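Local coordinates for lipopolysaccharide biosynthesis protein wbpB (Thermus thermophilus, PDB 3O9Z) that acts as an NAD-dependent dehydrogenase in the biosynthesis of 2,3-diacetamido-2,3-dideoxy-D-mannuronic acid and binds 2-oxoglutarate beside the cofactor, at residues Val155-Thr160 / Asn306-Leu311; Gly179-Ile184 / Thr210-Tyr215; His187-Leu192 / Val223-Ser228; Glu203-Thr208 / Pro298-Ser303. All blocks are in the same frame, centred on the assembly; numbering follows the deposited sequence.

Contact 1. Residues Val155-Thr160 / Asn306-Leu311; sequences VLTYVT and NRHPFL. With AKG (2-oxoglutaric acid), chain F.
T157 OG1 and H308 NE2 share a hydrogen bond of 2.9 Å in which either atom could be the donor. It ties the C-terminal tail to strand 152-160, part of the mixed sheet in the C-terminal alpha/beta domain of this Gfo/Idh/MocA-type oxidoreductase. The hydroxyl meets the imidazole at its edge, near the ring plane. T157 OG1 stands beside its own backbone N (chi1 -55°). That leaves the T157 methyl for F310: CG2 lies 3.6 Å from F310 CE2. V155 adds a methyl, with CG1 3.5 Å from H308 NE2, and the same CG1 touches P309 CD.

The second shell fixes the imidazole. F310 N donates to H308 ND1 over 3.0 Å, tilted 19° from the ring plane. P309 CD sits over one face of the ring, toward its rim. Both ring nitrogens are therefore engaged, and turning the ring would cost these bonds. F226, on the neighbouring strand 221-228, packs against H308 and F310.

Y158 and T160, farther along the strand, serve the ligand instead. Y158 OH donates to O4 of 2-oxoglutarate at 2.6 Å, and T160 OG1 donates to O3 of the same carboxylate at 2.9 Å.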
# COMPACT_ATOMS: atom_id res chain seq x y z
N VAL A 155 8.59 31.81 -27.58
CA VAL A 155 8.09 31.89 -26.22
C VAL A 155 7.19 30.67 -26.04
O VAL A 155 6.22 30.48 -26.79
CB VAL A 155 7.28 33.17 -25.98
CG1 VAL A 155 6.68 33.15 -24.59
CG2 VAL A 155 8.19 34.39 -26.14
N LEU A 156 7.51 29.83 -25.07
CA LEU A 156 6.74 28.59 -24.81
C LEU A 156 6.09 28.79 -23.46
O LEU A 156 6.77 29.08 -22.46
CB LEU A 156 7.73 27.42 -24.66
CG LEU A 156 7.17 26.01 -24.73
CD1 LEU A 156 6.29 25.67 -23.54
CD2 LEU A 156 6.48 25.72 -26.08
N THR A 157 4.76 28.70 -23.42
CA THR A 157 4.02 28.84 -22.17
C THR A 157 3.15 27.61 -21.99
O THR A 157 2.45 27.19 -22.93
CB THR A 157 3.09 30.06 -22.28
OG1 THR A 157 3.88 31.20 -22.63
CG2 THR A 157 2.44 30.36 -20.92
N TYR A 158 3.29 26.95 -20.85
CA TYR A 158 2.70 25.62 -20.67
C TYR A 158 2.06 25.59 -19.29
O TYR A 158 2.76 25.41 -18.27
CB TYR A 158 3.80 24.54 -20.81
CG TYR A 158 3.26 23.17 -21.14
CD1 TYR A 158 2.67 22.37 -20.16
CD2 TYR A 158 3.29 22.71 -22.45
CE1 TYR A 158 2.19 21.09 -20.50
CE2 TYR A 158 2.79 21.47 -22.80
CZ TYR A 158 2.25 20.66 -21.83
OH TYR A 158 1.74 19.42 -22.15
N VAL A 159 0.75 25.76 -19.24
CA VAL A 159 0.03 25.83 -17.97
C VAL A 159 -1.02 24.74 -18.03
O VAL A 159 -1.80 24.66 -18.98
CB VAL A 159 -0.68 27.19 -17.79
CG1 VAL A 159 -1.36 27.19 -16.44
CG2 VAL A 159 0.30 28.36 -17.85
N THR A 160 -1.01 23.82 -17.08
CA THR A 160 -2.00 22.76 -17.07
C THR A 160 -2.43 22.49 -15.63
O THR A 160 -1.64 22.00 -14.81
CB THR A 160 -1.49 21.52 -17.83
OG1 THR A 160 -2.53 20.52 -17.81
CG2 THR A 160 -0.23 20.95 -17.18
N ASN A 306 16.14 37.41 -21.85
CA ASN A 306 15.95 35.96 -21.67
C ASN A 306 14.83 35.59 -20.72
O ASN A 306 14.62 34.40 -20.48
CB ASN A 306 17.24 35.27 -21.21
CG ASN A 306 18.35 35.39 -22.23
OD1 ASN A 306 18.12 35.82 -23.35
ND2 ASN A 306 19.54 34.93 -21.87
N ARG A 307 14.11 36.58 -20.21
CA ARG A 307 13.10 36.39 -19.19
C ARG A 307 11.72 36.13 -19.79
O ARG A 307 11.21 36.99 -20.52
CB ARG A 307 13.03 37.65 -18.32
CG ARG A 307 12.16 37.54 -17.07
CD ARG A 307 11.95 38.89 -16.36
NE ARG A 307 13.21 39.61 -16.20
CZ ARG A 307 13.40 40.89 -16.50
NH1 ARG A 307 12.41 41.63 -16.99
NH2 ARG A 307 14.59 41.44 -16.31
N HIS A 308 11.07 35.01 -19.47
CA HIS A 308 9.71 34.80 -19.97
C HIS A 308 8.79 35.93 -19.53
O HIS A 308 8.94 36.39 -18.41
CB HIS A 308 9.20 33.42 -19.51
CG HIS A 308 7.88 33.05 -20.09
ND1 HIS A 308 6.70 33.60 -19.65
CD2 HIS A 308 7.55 32.23 -21.13
CE1 HIS A 308 5.69 33.09 -20.34
NE2 HIS A 308 6.18 32.25 -21.24
N PRO A 309 7.87 36.40 -20.40
CA PRO A 309 7.01 37.52 -20.01
C PRO A 309 6.28 37.35 -18.69
O PRO A 309 6.00 38.36 -18.01
CB PRO A 309 6.03 37.64 -21.18
CG PRO A 309 6.80 37.11 -22.34
CD PRO A 309 7.69 36.00 -21.80
N PHE A 310 5.87 36.13 -18.34
CA PHE A 310 5.15 35.95 -17.08
C PHE A 310 6.02 36.29 -15.86
O PHE A 310 5.50 36.51 -14.76
CB PHE A 310 4.59 34.53 -16.97
CG PHE A 310 3.36 34.27 -17.82
CD1 PHE A 310 2.97 35.12 -18.85
CD2 PHE A 310 2.66 33.07 -17.67
CE1 PHE A 310 1.86 34.81 -19.64
CE2 PHE A 310 1.59 32.76 -18.44
CZ PHE A 310 1.15 33.63 -19.41
N LEU A 311 7.33 36.36 -16.04
CA LEU A 311 8.21 36.75 -14.92
C LEU A 311 8.31 38.27 -14.69
O LEU A 311 9.01 38.73 -13.78
CB LEU A 311 9.60 36.16 -15.15
CG LEU A 311 9.77 34.75 -14.60
CD1 LEU A 311 8.59 33.88 -14.91
CD2 LEU A 311 11.10 34.11 -15.00
C1 AKG F . 0.80 14.36 -17.18
O1 AKG F . -0.10 14.80 -16.41
O2 AKG F . 1.63 13.53 -16.80
C2 AKG F . 0.84 14.68 -18.59
O5 AKG F . 1.74 14.20 -19.28
C3 AKG F . -0.17 15.62 -19.19
C4 AKG F . 0.43 17.02 -19.19
C5 AKG F . -0.54 18.10 -19.61
O3 AKG F . -1.68 18.12 -19.11
O4 AKG F . -0.19 18.95 -20.44

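Contact 2. Residues Gly179-Ile184 / Thr210-Tyr215; sequences GLATNI and TVNAGY. With AKG (2-oxoglutaric acid), chain F.
L180 and A181, in the first turn of helix 180-183, pack against T210-N212 at the start of strand 211-218. This is a helix-on-sheet contact in the C-terminal alpha/beta domain. No hydrogen bond crosses it; methyl groups of the helix rest on the strand backbone and on the N212 amide.

The side chain of L180 carries most of it. Its CB points toward the strand. CG continues anti to the backbone N (chi1 -178°), and from there the two methyls part. CD2 goes to the strand backbone, 3.7 Å from T210 C and 3.9 Å from V211 N, so it rests against the peptide between those residues. CD1 turns back to I184, just after the helix, 3.8 Å from its CG1. A181 adds its CB, which touches the amide end of N212; that amide also packs beside R207.

G179 is the N-cap. Its O accepts from T182 N at 3.0 Å and from N183 N at 2.8 Å, which starts the short helix. At its backbone angles a CB would press on the preceding carbonyl O, which explains a glycine here.

The far end of the turn faces the 2-oxoglutarate and NAD pocket. N183 O accepts from K103 NZ, and the N183 amide bonds to N82 and Y166. I184 packs on Y158 and T160 through CG2, while its CD1 lies 3.7 Å from O1 of 2-oxoglutarate.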
# COMPACT_ATOMS: atom_id res chain seq x y z
N GLY A 179 10.53 15.49 -10.93
CA GLY A 179 10.24 16.88 -10.63
C GLY A 179 9.30 17.44 -11.70
O GLY A 179 9.07 16.84 -12.75
N LEU A 180 8.77 18.64 -11.46
CA LEU A 180 7.80 19.27 -12.36
C LEU A 180 8.29 19.40 -13.81
O LEU A 180 7.56 19.12 -14.75
CB LEU A 180 7.37 20.62 -11.74
CG LEU A 180 6.31 21.37 -12.54
CD1 LEU A 180 5.01 20.63 -12.38
CD2 LEU A 180 6.17 22.78 -11.98
N ALA A 181 9.54 19.85 -13.96
CA ALA A 181 10.07 20.05 -15.31
C ALA A 181 10.25 18.77 -16.10
O ALA A 181 10.20 18.78 -17.34
CB ALA A 181 11.42 20.78 -15.23
N THR A 182 10.29 17.64 -15.40
CA THR A 182 10.30 16.35 -16.09
C THR A 182 8.87 15.85 -16.28
O THR A 182 8.44 15.55 -17.39
CB THR A 182 11.07 15.32 -15.27
OG1 THR A 182 12.46 15.68 -15.23
CG2 THR A 182 10.99 13.93 -15.91
N ASN A 183 8.15 15.72 -15.17
CA ASN A 183 6.86 15.06 -15.22
C ASN A 183 5.90 15.76 -16.14
O ASN A 183 5.23 15.08 -16.89
CB ASN A 183 6.25 14.95 -13.83
CG ASN A 183 5.03 14.07 -13.82
OD1 ASN A 183 5.08 12.95 -14.32
ND2 ASN A 183 3.90 14.60 -13.33
N ILE A 184 5.83 17.10 -16.09
CA ILE A 184 4.96 17.80 -17.01
C ILE A 184 5.81 18.38 -18.14
O ILE A 184 5.45 18.24 -19.29
CB ILE A 184 4.22 18.91 -16.28
CG1 ILE A 184 3.46 18.36 -15.07
CG2 ILE A 184 3.25 19.60 -17.25
CD1 ILE A 184 2.34 17.35 -15.37
N THR A 210 4.94 24.79 -7.98
CA THR A 210 3.96 24.82 -9.04
C THR A 210 4.43 25.61 -10.27
O THR A 210 3.69 25.63 -11.24
CB THR A 210 2.66 25.45 -8.58
OG1 THR A 210 2.99 26.73 -8.03
CG2 THR A 210 2.03 24.56 -7.48
N VAL A 211 5.64 26.17 -10.23
CA VAL A 211 6.11 26.98 -11.38
C VAL A 211 7.58 26.67 -11.63
O VAL A 211 8.39 26.64 -10.68
CB VAL A 211 6.08 28.46 -11.06
CG1 VAL A 211 6.79 29.29 -12.17
CG2 VAL A 211 4.60 28.93 -10.88
N ASN A 212 7.94 26.46 -12.88
CA ASN A 212 9.35 26.52 -13.32
C ASN A 212 9.39 27.43 -14.54
O ASN A 212 8.51 27.36 -15.38
CB ASN A 212 9.89 25.15 -13.74
CG ASN A 212 10.22 24.20 -12.55
OD1 ASN A 212 9.91 24.40 -11.35
ND2 ASN A 212 10.94 23.16 -12.91
N ALA A 213 10.43 28.25 -14.65
CA ALA A 213 10.60 29.06 -15.84
C ALA A 213 12.07 29.17 -16.15
O ALA A 213 12.92 29.07 -15.24
CB ALA A 213 10.06 30.46 -15.60
N GLY A 214 12.41 29.42 -17.40
CA GLY A 214 13.82 29.56 -17.74
C GLY A 214 14.02 29.93 -19.20
O GLY A 214 13.14 30.50 -19.85
N TYR A 215 15.21 29.63 -19.69
CA TYR A 215 15.63 29.98 -21.06
C TYR A 215 16.46 28.84 -21.62
O TYR A 215 17.21 28.18 -20.87
CB TYR A 215 16.49 31.25 -20.98
CG TYR A 215 17.12 31.71 -22.28
CD1 TYR A 215 16.34 32.41 -23.21
CD2 TYR A 215 18.44 31.40 -22.57
CE1 TYR A 215 16.89 32.81 -24.39
CE2 TYR A 215 18.99 31.84 -23.79
CZ TYR A 215 18.19 32.53 -24.66
OH TYR A 215 18.80 32.97 -25.83
C1 AKG F . 0.80 14.36 -17.18
O1 AKG F . -0.10 14.80 -16.41
O2 AKG F . 1.63 13.53 -16.80
C2 AKG F . 0.84 14.68 -18.59
O5 AKG F . 1.74 14.20 -19.28
C3 AKG F . -0.17 15.62 -19.19
C4 AKG F . 0.43 17.02 -19.19
C5 AKG F . -0.54 18.10 -19.61
O3 AKG F . -1.68 18.12 -19.11
O4 AKG F . -0.19 18.95 -20.44

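Contact 3. Residues His187-Leu192 / Val223-Ser228; sequences HFFDLL and VRWFLS. With AKG (2-oxoglutaric acid), chain F; NAD (nicotinamide-adenine-dinucleotide), chain E.
F188 and W225 both place CG between the backbone N and the carbonyl carbon (chi1 76° and 58°), and this brings their rings together between helix and strand. F188 CZ comes within 3.7 Å of W225 CE3. The rings meet obliquely. F189 meets the same indole differently. Its CB is not aimed at the strand, but the ring end comes round, and CZ stands over one face of the six-membered ring, 3.8 Å from W225 CZ2. This is a T-shaped pair, with planes at 83° and centroids 5.0 Å apart. F188 CE2 in turn lies over a face of F189, toward its rim.

The three rings form a buried aromatic cluster, by which helix 186-196 packs on strand 221-228 of the domain's mixed sheet. If W225 lost its indole, as with a leucine here, the F189 edge would probably lose the face it meets, and F188 CZ would be left beside a gap.

Aliphatic groups flank the cluster. F188 CE1 touches L227 CB at 3.8 Å. L192 and V223 meet tip to tip, with CD1 3.8 Å from CG1. The helix also carries H187 into the 2-oxoglutarate and NAD pocket. H187 NE2 donates to the keto oxygen O5 of 2-oxoglutarate at 2.8 Å and lies 3.5 Å from N7N of the NAD carboxamide.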
# COMPACT_ATOMS: atom_id res chain seq x y z
N HIS A 187 7.04 17.11 -22.13
CA HIS A 187 6.29 17.31 -23.36
C HIS A 187 6.89 18.45 -24.16
O HIS A 187 7.09 18.30 -25.36
CB HIS A 187 4.83 17.63 -23.04
CG HIS A 187 3.98 16.44 -22.72
ND1 HIS A 187 3.66 15.47 -23.65
CD2 HIS A 187 3.36 16.09 -21.57
CE1 HIS A 187 2.86 14.58 -23.08
NE2 HIS A 187 2.69 14.91 -21.82
N PHE A 188 7.06 19.59 -23.52
CA PHE A 188 7.55 20.73 -24.29
C PHE A 188 9.06 20.72 -24.49
O PHE A 188 9.49 21.22 -25.54
CB PHE A 188 6.98 22.08 -23.80
CG PHE A 188 7.60 22.62 -22.54
CD1 PHE A 188 6.93 22.52 -21.34
CD2 PHE A 188 8.82 23.28 -22.57
CE1 PHE A 188 7.47 23.01 -20.18
CE2 PHE A 188 9.37 23.77 -21.41
CZ PHE A 188 8.68 23.62 -20.22
N PHE A 189 9.85 20.19 -23.55
CA PHE A 189 11.30 20.06 -23.82
C PHE A 189 11.45 19.18 -25.06
O PHE A 189 12.31 19.44 -25.93
CB PHE A 189 12.12 19.64 -22.60
CG PHE A 189 12.15 20.68 -21.53
CD1 PHE A 189 12.72 21.93 -21.75
CD2 PHE A 189 11.59 20.43 -20.29
CE1 PHE A 189 12.71 22.89 -20.76
CE2 PHE A 189 11.62 21.37 -19.30
CZ PHE A 189 12.13 22.62 -19.53
N ASP A 190 10.66 18.11 -25.14
CA ASP A 190 10.73 17.24 -26.29
C ASP A 190 10.24 17.89 -27.58
O ASP A 190 10.88 17.74 -28.64
CB ASP A 190 10.00 15.92 -25.99
CG ASP A 190 10.12 14.97 -27.15
OD1 ASP A 190 11.18 14.31 -27.22
OD2 ASP A 190 9.18 14.99 -27.98
N LEU A 191 9.15 18.66 -27.50
CA LEU A 191 8.67 19.41 -28.65
C LEU A 191 9.77 20.33 -29.17
O LEU A 191 10.03 20.37 -30.39
CB LEU A 191 7.44 20.26 -28.23
CG LEU A 191 6.94 21.26 -29.28
CD1 LEU A 191 6.49 20.57 -30.57
CD2 LEU A 191 5.80 22.11 -28.68
N LEU A 192 10.41 21.04 -28.26
CA LEU A 192 11.45 21.99 -28.66
C LEU A 192 12.67 21.29 -29.23
O LEU A 192 13.25 21.81 -30.19
CB LEU A 192 11.87 22.85 -27.48
CG LEU A 192 10.76 23.77 -26.97
CD1 LEU A 192 11.15 24.36 -25.60
CD2 LEU A 192 10.36 24.90 -27.97
N VAL A 223 14.75 30.19 -26.67
CA VAL A 223 13.41 29.93 -26.14
C VAL A 223 13.26 30.44 -24.74
O VAL A 223 14.07 30.09 -23.88
CB VAL A 223 13.12 28.40 -26.10
CG1 VAL A 223 11.63 28.12 -25.72
CG2 VAL A 223 13.46 27.76 -27.47
N ARG A 224 12.26 31.27 -24.46
CA ARG A 224 11.93 31.64 -23.07
C ARG A 224 10.75 30.75 -22.73
O ARG A 224 9.77 30.71 -23.49
CB ARG A 224 11.53 33.11 -22.99
CG ARG A 224 12.71 34.02 -23.33
CD ARG A 224 12.30 35.47 -23.27
NE ARG A 224 11.51 35.87 -24.43
CZ ARG A 224 10.74 36.96 -24.44
NH1 ARG A 224 10.06 37.30 -25.55
NH2 ARG A 224 10.59 37.63 -23.31
N TRP A 225 10.80 30.02 -21.61
CA TRP A 225 9.75 29.06 -21.26
C TRP A 225 9.20 29.26 -19.87
O TRP A 225 9.89 29.73 -18.97
CB TRP A 225 10.23 27.61 -21.50
CG TRP A 225 11.47 27.21 -20.73
CD1 TRP A 225 12.78 27.26 -21.17
CD2 TRP A 225 11.52 26.69 -19.41
NE1 TRP A 225 13.63 26.79 -20.19
CE2 TRP A 225 12.87 26.41 -19.11
CE3 TRP A 225 10.53 26.35 -18.46
CZ2 TRP A 225 13.30 25.88 -17.89
CZ3 TRP A 225 10.98 25.82 -17.25
CH2 TRP A 225 12.34 25.60 -16.97
N PHE A 226 7.93 28.91 -19.70
CA PHE A 226 7.23 29.00 -18.44
C PHE A 226 6.32 27.80 -18.34
O PHE A 226 5.57 27.52 -19.30
CB PHE A 226 6.42 30.30 -18.39
CG PHE A 226 5.66 30.49 -17.11
CD1 PHE A 226 6.21 31.25 -16.09
CD2 PHE A 226 4.41 29.89 -16.94
CE1 PHE A 226 5.52 31.44 -14.91
CE2 PHE A 226 3.71 30.07 -15.74
CZ PHE A 226 4.29 30.82 -14.70
N LEU A 227 6.42 27.11 -17.21
CA LEU A 227 5.64 25.90 -16.93
C LEU A 227 4.92 26.07 -15.58
O LEU A 227 5.57 26.40 -14.58
CB LEU A 227 6.65 24.74 -16.85
CG LEU A 227 6.07 23.46 -16.25
CD1 LEU A 227 4.94 22.86 -17.08
CD2 LEU A 227 7.27 22.48 -16.09
N SER A 228 3.61 25.81 -15.53
CA SER A 228 2.96 25.80 -14.24
C SER A 228 1.79 24.82 -14.22
O SER A 228 1.16 24.54 -15.26
CB SER A 228 2.44 27.18 -13.87
OG SER A 228 1.88 27.21 -12.54
C1 AKG F . 0.80 14.36 -17.18
O1 AKG F . -0.10 14.80 -16.41
O2 AKG F . 1.63 13.53 -16.80
C2 AKG F . 0.84 14.68 -18.59
O5 AKG F . 1.74 14.20 -19.28
C3 AKG F . -0.17 15.62 -19.19
C4 AKG F . 0.43 17.02 -19.19
C5 AKG F . -0.54 18.10 -19.61
O3 AKG F . -1.68 18.12 -19.11
O4 AKG F . -0.19 18.95 -20.44
PA NAD E . -1.56 7.41 -11.74
O1A NAD E . -2.98 7.73 -12.02
O2A NAD E . -0.90 7.71 -10.39
O5B NAD E . -1.53 5.86 -12.05
C5B NAD E . -0.30 5.23 -11.79
C4B NAD E . -0.55 3.71 -11.71
O4B NAD E . 0.70 2.98 -11.63
C3B NAD E . -1.28 3.41 -10.37
O3B NAD E . -2.51 2.68 -10.59
C2B NAD E . -0.25 2.63 -9.53
O2B NAD E . -0.81 1.66 -8.63
C1B NAD E . 0.48 1.92 -10.70
N9A NAD E . 1.80 1.40 -10.25
C8A NAD E . 2.63 1.69 -9.21
N7A NAD E . 3.69 0.89 -9.21
C5A NAD E . 3.52 -0.02 -10.23
C6A NAD E . 4.28 -1.14 -10.74
N6A NAD E . 5.43 -1.53 -10.12
N1A NAD E . 3.71 -1.71 -11.80
C2A NAD E . 2.60 -1.41 -12.45
N3A NAD E . 1.86 -0.37 -11.97
C4A NAD E . 2.34 0.30 -10.92
O3 NAD E . -0.66 8.11 -12.86
PN NAD E . -0.92 8.43 -14.37
O1N NAD E . -1.33 9.89 -14.49
O2N NAD E . -1.80 7.37 -14.98
O5D NAD E . 0.55 8.45 -14.99
C5D NAD E . 1.00 7.18 -15.41
C4D NAD E . 2.15 7.45 -16.39
O4D NAD E . 1.53 8.03 -17.56
C3D NAD E . 3.25 8.41 -15.91
O3D NAD E . 4.48 7.98 -16.57
C2D NAD E . 2.80 9.73 -16.56
O2D NAD E . 3.89 10.59 -16.83
C1D NAD E . 2.08 9.33 -17.86
N1N NAD E . 1.07 10.29 -18.28
C2N NAD E . 1.06 10.71 -19.53
C3N NAD E . 0.14 11.60 -20.05
C7N NAD E . 0.33 12.00 -21.45
O7N NAD E . 0.95 11.28 -22.27
N7N NAD E . -0.32 13.10 -21.80
C4N NAD E . -0.86 12.06 -19.18
C5N NAD E . -0.87 11.54 -17.89
C6N NAD E . 0.09 10.63 -17.43

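Contact 4. Residues Glu203-Thr208 / Pro298-Ser303; sequences EVHART and PLSQPS
H205 and P302 make the tight part of this contact. P302 CB sits over the centre of the imidazole, 3.4 Å from the ring centroid, in a CH-pi contact. The ring is held from within its own strand. H205 NE2 donates to E203 OE1 at 2.9 Å in a nearly straight bond (172°). The carboxylate uses its anti lone pair, and OE1 lies in the ring plane. E203 OE2 has a second partner in H201 NE2. With the imidazole of H205 gone, as in an alanine here, E203 OE1 is likely to lose its donor and P302 CB the ring it packs on. Beside the ring, S300 N donates to V204 O at 2.9 Å.

The other end is more exposed, though L299 still packs closely. It lays CD2 on the backbone, 3.5 Å from A206 N, and its CG is 3.8 Å from R207 NH1. The R207 guanidinium is bound elsewhere, with NH2 donating to L294 O and L297 O. Water fills in between the segments. One molecule accepts from V204 N and donates to P298 O; another donates to E203 OE1 and accepts from S303 N.

H205 and A206 both face A213 in a classic beta bulge. Strand 199-207 is thus paired with strand 211-218 on one side, while the loop after helix 281-294 crosses its other side, roughly at right angles.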
# COMPACT_ATOMS: atom_id res chain seq x y z
N GLU A 203 19.15 27.66 -18.81
CA GLU A 203 19.03 28.47 -17.58
C GLU A 203 17.70 28.19 -16.90
O GLU A 203 16.69 27.99 -17.58
CB GLU A 203 19.01 29.99 -17.86
CG GLU A 203 20.20 30.44 -18.63
CD GLU A 203 20.21 31.91 -18.98
OE1 GLU A 203 19.31 32.71 -18.63
OE2 GLU A 203 21.17 32.28 -19.68
N VAL A 204 17.66 28.27 -15.58
CA VAL A 204 16.39 28.21 -14.86
C VAL A 204 16.30 29.45 -14.00
O VAL A 204 17.30 29.81 -13.32
CB VAL A 204 16.24 26.90 -14.08
CG1 VAL A 204 17.35 26.73 -13.05
CG2 VAL A 204 14.90 26.88 -13.36
N HIS A 205 15.16 30.14 -14.07
CA HIS A 205 14.98 31.44 -13.43
C HIS A 205 14.03 31.41 -12.24
O HIS A 205 14.06 32.32 -11.39
CB HIS A 205 14.41 32.45 -14.45
CG HIS A 205 15.26 32.61 -15.66
ND1 HIS A 205 14.73 32.95 -16.90
CD2 HIS A 205 16.60 32.48 -15.84
CE1 HIS A 205 15.71 33.00 -17.78
NE2 HIS A 205 16.85 32.74 -17.16
N ALA A 206 13.18 30.39 -12.20
CA ALA A 206 12.16 30.26 -11.13
C ALA A 206 11.93 28.79 -10.96
O ALA A 206 11.85 28.02 -11.91
CB ALA A 206 10.83 30.95 -11.51
N ARG A 207 11.84 28.35 -9.70
CA ARG A 207 11.62 26.93 -9.48
C ARG A 207 10.95 26.63 -8.15
O ARG A 207 11.67 26.42 -7.15
CB ARG A 207 12.93 26.14 -9.64
CG ARG A 207 12.88 24.69 -9.19
CD ARG A 207 14.22 24.35 -8.61
NE ARG A 207 15.07 23.88 -9.68
CZ ARG A 207 16.31 24.30 -9.90
NH1 ARG A 207 16.85 25.25 -9.14
NH2 ARG A 207 16.98 23.75 -10.90
N THR A 208 9.61 26.66 -8.14
CA THR A 208 8.76 26.51 -6.94
C THR A 208 7.93 25.25 -7.14
O THR A 208 8.01 24.63 -8.17
CB THR A 208 7.73 27.62 -6.75
OG1 THR A 208 6.70 27.52 -7.74
CG2 THR A 208 8.38 29.00 -6.78
N PRO A 298 21.66 25.33 -10.77
CA PRO A 298 21.36 26.47 -9.93
C PRO A 298 20.53 27.53 -10.64
O PRO A 298 20.71 27.75 -11.85
CB PRO A 298 22.74 27.03 -9.57
CG PRO A 298 23.67 25.86 -9.75
CD PRO A 298 23.10 25.10 -10.93
N LEU A 299 19.64 28.15 -9.88
CA LEU A 299 18.91 29.33 -10.31
C LEU A 299 19.84 30.45 -10.74
O LEU A 299 20.90 30.70 -10.14
CB LEU A 299 17.97 29.84 -9.21
CG LEU A 299 16.70 29.02 -8.98
CD1 LEU A 299 16.05 29.42 -7.64
CD2 LEU A 299 15.69 29.22 -10.10
N SER A 300 19.47 31.11 -11.82
CA SER A 300 20.18 32.32 -12.20
C SER A 300 19.24 33.49 -12.45
O SER A 300 18.03 33.32 -12.62
CB SER A 300 21.01 32.03 -13.44
OG SER A 300 20.19 31.71 -14.55
N GLN A 301 19.80 34.69 -12.48
CA GLN A 301 18.99 35.89 -12.64
C GLN A 301 18.97 36.16 -14.14
O GLN A 301 20.03 36.31 -14.74
CB GLN A 301 19.66 37.09 -11.96
CG GLN A 301 18.84 38.37 -12.12
CD GLN A 301 17.69 38.41 -11.14
OE1 GLN A 301 17.71 37.76 -10.09
NE2 GLN A 301 16.65 39.19 -11.48
N PRO A 302 17.77 36.23 -14.73
CA PRO A 302 17.69 36.38 -16.19
C PRO A 302 18.05 37.79 -16.62
O PRO A 302 17.70 38.77 -15.95
CB PRO A 302 16.22 36.10 -16.49
CG PRO A 302 15.49 36.44 -15.22
CD PRO A 302 16.45 36.10 -14.10
N SER A 303 18.75 37.89 -17.74
CA SER A 303 18.81 39.17 -18.46
C SER A 303 17.42 39.47 -19.02
O SER A 303 16.62 38.55 -19.21
CB SER A 303 19.81 39.04 -19.61
OG SER A 303 19.32 38.11 -20.56
O HOH W 1 19.83 35.29 -18.70
O HOH W 2 20.29 28.84 -14.35

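How the contacts relate
From the N terminus, strand 152-160 supplies the first half of contact 1, whose loop closes only at the tail, 306-311. The other three contacts nest inside that loop. Helices 180-183 and 186-196 come next and open contacts 2 and 3, then strand 199-207 opens contact 4. Strand 211-218 closes contact 2, strand 221-228 closes contact 3, and the loop 298-303 closes contact 4. Contacts 2, 3 and 4 cross one another. All four reach the same mixed sheet: two helices pack on it, and the C-terminal segment crosses the edge strand 199-207 and then reaches strand 152-160. Contacts 1, 2 and 3 also touch the 2-oxoglutarate; contact 4 lies away from it.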